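Local atomic coordinates of MutT/NUDIX family protein (Bacillus thuringiensis str. Al Hakam, PDB entry 3ID9), a protein that belongs to the MutT/Nudix family and probably hydrolyses nucleoside diphosphates linked to another moiety. Residues B[34-39]-B[48-53]. Numbering follows the deposited sequence.
Sequences EKVLLV and WSLPGG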
ATOM      1  N   GLU B  34      18.252  -2.515  15.511  1.00 39.60           N
ATOM      2  CA  GLU B  34      18.334  -1.136  15.043  1.00 39.20           C
ATOM      3  C   GLU B  34      19.231  -0.937  13.824  1.00 36.12           C
ATOM      4  O   GLU B  34      19.742   0.159  13.598  1.00 35.55           O
ATOM      5  CB  GLU B  34      18.810  -0.230  16.178  1.00 43.27           C
ATOM      6  CG  GLU B  34      17.894  -0.210  17.390  1.00 50.38           C
ATOM      7  CD  GLU B  34      18.514   0.531  18.570  1.00 56.85           C
ATOM      8  OE1 GLU B  34      19.569   0.077  19.082  1.00 59.11           O
ATOM      9  OE2 GLU B  34      17.952   1.568  18.984  1.00 59.22           O
ATOM     10  N   LYS B  35      19.426  -1.992  13.043  1.00 34.07           N
ATOM     11  CA  LYS B  35      20.248  -1.901  11.839  1.00 31.89           C
ATOM     12  C   LYS B  35      19.421  -2.319  10.644  1.00 29.05           C
ATOM     13  O   LYS B  35      18.543  -3.173  10.760  1.00 29.99           O
ATOM     14  CB  LYS B  35      21.461  -2.820  11.929  1.00 33.88           C
ATOM     15  CG  LYS B  35      22.403  -2.526  13.078  1.00 36.88           C
ATOM     16  CD  LYS B  35      23.477  -3.593  13.130  1.00 39.82           C
ATOM     17  CE  LYS B  35      24.379  -3.430  14.331  1.00 42.54           C
ATOM     18  NZ  LYS B  35      25.399  -4.512  14.369  1.00 45.77           N
ATOM     19  N   VAL B  36      19.709  -1.723   9.496  1.00 26.21           N
ATOM     20  CA  VAL B  36      18.991  -2.046   8.277  1.00 26.05           C
ATOM     21  C   VAL B  36      19.866  -2.837   7.319  1.00 24.67           C
ATOM     22  O   VAL B  36      21.048  -2.561   7.173  1.00 24.45           O
ATOM     23  CB  VAL B  36      18.509  -0.765   7.553  1.00 26.54           C
ATOM     24  CG1 VAL B  36      17.635  -1.134   6.368  1.00 27.94           C
ATOM     25  CG2 VAL B  36      17.721   0.096   8.505  1.00 30.75           C
ATOM     26  N   LEU B  37      19.270  -3.812   6.648  1.00 23.73           N
ATOM     27  CA  LEU B  37      19.991  -4.633   5.688  1.00 23.82           C
ATOM     28  C   LEU B  37      20.230  -3.883   4.379  1.00 24.54           C
ATOM     29  O   LEU B  37      19.282  -3.511   3.698  1.00 26.03           O
ATOM     30  CB  LEU B  37      19.178  -5.902   5.409  1.00 23.70           C
ATOM     31  CG  LEU B  37      19.542  -7.029   4.425  1.00 27.52           C
ATOM     32  CD1 LEU B  37      20.527  -6.577   3.369  1.00 25.16           C
ATOM     33  CD2 LEU B  37      20.095  -8.195   5.210  1.00 26.22           C
ATOM     34  N   LEU B  38      21.494  -3.649   4.030  1.00 23.71           N
ATOM     35  CA  LEU B  38      21.802  -3.014   2.759  1.00 23.33           C
ATOM     36  C   LEU B  38      22.492  -4.045   1.890  1.00 24.62           C
ATOM     37  O   LEU B  38      23.164  -4.943   2.376  1.00 24.56           O
ATOM     38  CB  LEU B  38      22.698  -1.786   2.907  1.00 23.61           C
ATOM     39  CG  LEU B  38      22.107  -0.609   3.690  1.00 26.05           C
ATOM     40  CD1 LEU B  38      23.024   0.611   3.520  1.00 21.37           C
ATOM     41  CD2 LEU B  38      20.678  -0.310   3.198  1.00 21.18           C
ATOM     42  N   VAL B  39      22.300  -3.893   0.593  1.00 26.55           N
ATOM     43  CA  VAL B  39      22.837  -4.777  -0.408  1.00 28.85           C
ATOM     44  C   VAL B  39      23.718  -3.944  -1.333  1.00 32.55           C
ATOM     45  O   VAL B  39      23.538  -2.727  -1.446  1.00 29.70           O
ATOM     46  CB  VAL B  39      21.651  -5.426  -1.176  1.00 28.90           C
ATOM     47  CG1 VAL B  39      22.023  -5.736  -2.601  1.00 31.33           C
ATOM     48  CG2 VAL B  39      21.222  -6.692  -0.460  1.00 25.32           C
ATOM     49  N   TRP B  48      26.017   0.817  -1.543  1.00 45.54           N
ATOM     50  CA  TRP B  48      25.075   0.105  -0.701  1.00 38.75           C
ATOM     51  C   TRP B  48      23.694   0.730  -0.747  1.00 35.49           C
ATOM     52  O   TRP B  48      23.537   1.928  -0.553  1.00 35.95           O
ATOM     53  CB  TRP B  48      25.594   0.072   0.738  1.00 37.16           C
ATOM     54  CG  TRP B  48      26.877  -0.682   0.854  1.00 35.68           C
ATOM     55  CD1 TRP B  48      28.144  -0.172   0.772  1.00 33.89           C
ATOM     56  CD2 TRP B  48      27.026  -2.103   0.985  1.00 34.67           C
ATOM     57  NE1 TRP B  48      29.067  -1.187   0.838  1.00 34.48           N
ATOM     58  CE2 TRP B  48      28.408  -2.384   0.972  1.00 33.68           C
ATOM     59  CE3 TRP B  48      26.121  -3.166   1.113  1.00 31.98           C
ATOM     60  CZ2 TRP B  48      28.912  -3.680   1.077  1.00 32.46           C
ATOM     61  CZ3 TRP B  48      26.621  -4.459   1.219  1.00 32.59           C
ATOM     62  CH2 TRP B  48      28.004  -4.703   1.201  1.00 33.99           C
ATOM     63  N   SER B  49      22.688  -0.093  -0.995  1.00 31.96           N
ATOM     64  CA  SER B  49      21.320   0.390  -1.082  1.00 29.44           C
ATOM     65  C   SER B  49      20.341  -0.665  -0.585  1.00 27.76           C
ATOM     66  O   SER B  49      20.734  -1.782  -0.247  1.00 27.10           O
ATOM     67  CB  SER B  49      20.999   0.753  -2.529  1.00 27.64           C
ATOM     68  OG  SER B  49      21.334  -0.324  -3.385  1.00 31.24           O
ATOM     69  N   LEU B  50      19.062  -0.309  -0.542  1.00 25.11           N
ATOM     70  CA  LEU B  50      18.048  -1.240  -0.082  1.00 22.99           C
ATOM     71  C   LEU B  50      17.756  -2.323  -1.117  1.00 22.20           C
ATOM     72  O   LEU B  50      17.846  -2.098  -2.320  1.00 22.47           O
ATOM     73  CB  LEU B  50      16.771  -0.484   0.255  1.00 21.46           C
ATOM     74  CG  LEU B  50      16.880   0.478   1.434  1.00 21.96           C
ATOM     75  CD1 LEU B  50      15.690   1.436   1.431  1.00 23.28           C
ATOM     76  CD2 LEU B  50      16.939  -0.324   2.733  1.00 19.46           C
ATOM     77  N   PRO B  51      17.432  -3.529  -0.652  1.00 22.48           N
ATOM     78  CA  PRO B  51      17.132  -4.617  -1.585  1.00 24.05           C
ATOM     79  C   PRO B  51      15.741  -4.412  -2.180  1.00 25.34           C
ATOM     80  O   PRO B  51      14.830  -3.964  -1.492  1.00 26.48           O
ATOM     81  CB  PRO B  51      17.215  -5.856  -0.701  1.00 22.25           C
ATOM     82  CG  PRO B  51      16.740  -5.330   0.640  1.00 21.20           C
ATOM     83  CD  PRO B  51      17.469  -4.014   0.739  1.00 22.88           C
ATOM     84  N   GLY B  52      15.589  -4.733  -3.459  1.00 27.55           N
ATOM     85  CA  GLY B  52      14.309  -4.583  -4.117  1.00 28.14           C
ATOM     86  C   GLY B  52      14.418  -4.827  -5.606  1.00 29.97           C
ATOM     87  O   GLY B  52      15.474  -5.204  -6.101  1.00 31.49           O
ATOM     88  N   GLY B  53      13.322  -4.616  -6.323  1.00 30.28           N
ATOM     89  CA  GLY B  53      13.335  -4.817  -7.754  1.00 30.54           C
ATOM     90  C   GLY B  53      11.953  -4.767  -8.380  1.00 32.16           C
ATOM     91  O   GLY B  53      10.944  -4.524  -7.713  1.00 30.39           O
TER
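Val39 and Ser49 form an antiparallel hydrogen-bonded pair, joined by two backbone hydrogen bonds. Val39 N donates to Ser49 O at 2.8 Å, almost straight, and Ser49 N returns a bond to Val39 O. On the side of the sheet that carries Val39 and Ser49, Val39 turns CG2 to Pro51 CB, and helix 61-72 covers both residues through Glu72. Leu38 occupies the other side. With its CG anti to the carbonyl carbon (chi1 -64°), it divides its two methyls between neighbours on the facing strand: CD1 rests on Trp48 CB at 3.8 Å, whereas CD2 meets Leu50 CD2. That same Leu50 methyl also touches Val36 CG1, so one leucine branch bridges two residues of strand 35-40. The Trp48 indole lies alongside the end of this strand, its edge directed at the peptide between Leu38 and Val39; CZ3 is 3.7 Å from Leu38 O. The two strands are the arms of a beta hairpin in the mixed sheet of the Nudix fold, and their pairing is brief: the touching parts run 96° apart, and beyond Ser49 the second strand breaks at Leu50 and Pro51. There Pro51, which has no N-H to offer, sets its CD 3.5 Å from Leu37 O. Strand 23-32 pairs with both arms, through backbone bonds of Leu30 with Leu37 and of Gly28 with Pro51. Past the break, just ahead of the Nudix box that begins at Gly53, Gly52 N is hydrogen-bonded to Glu72 OE1 of the same box, which ties the resumed strand to helix 61-72.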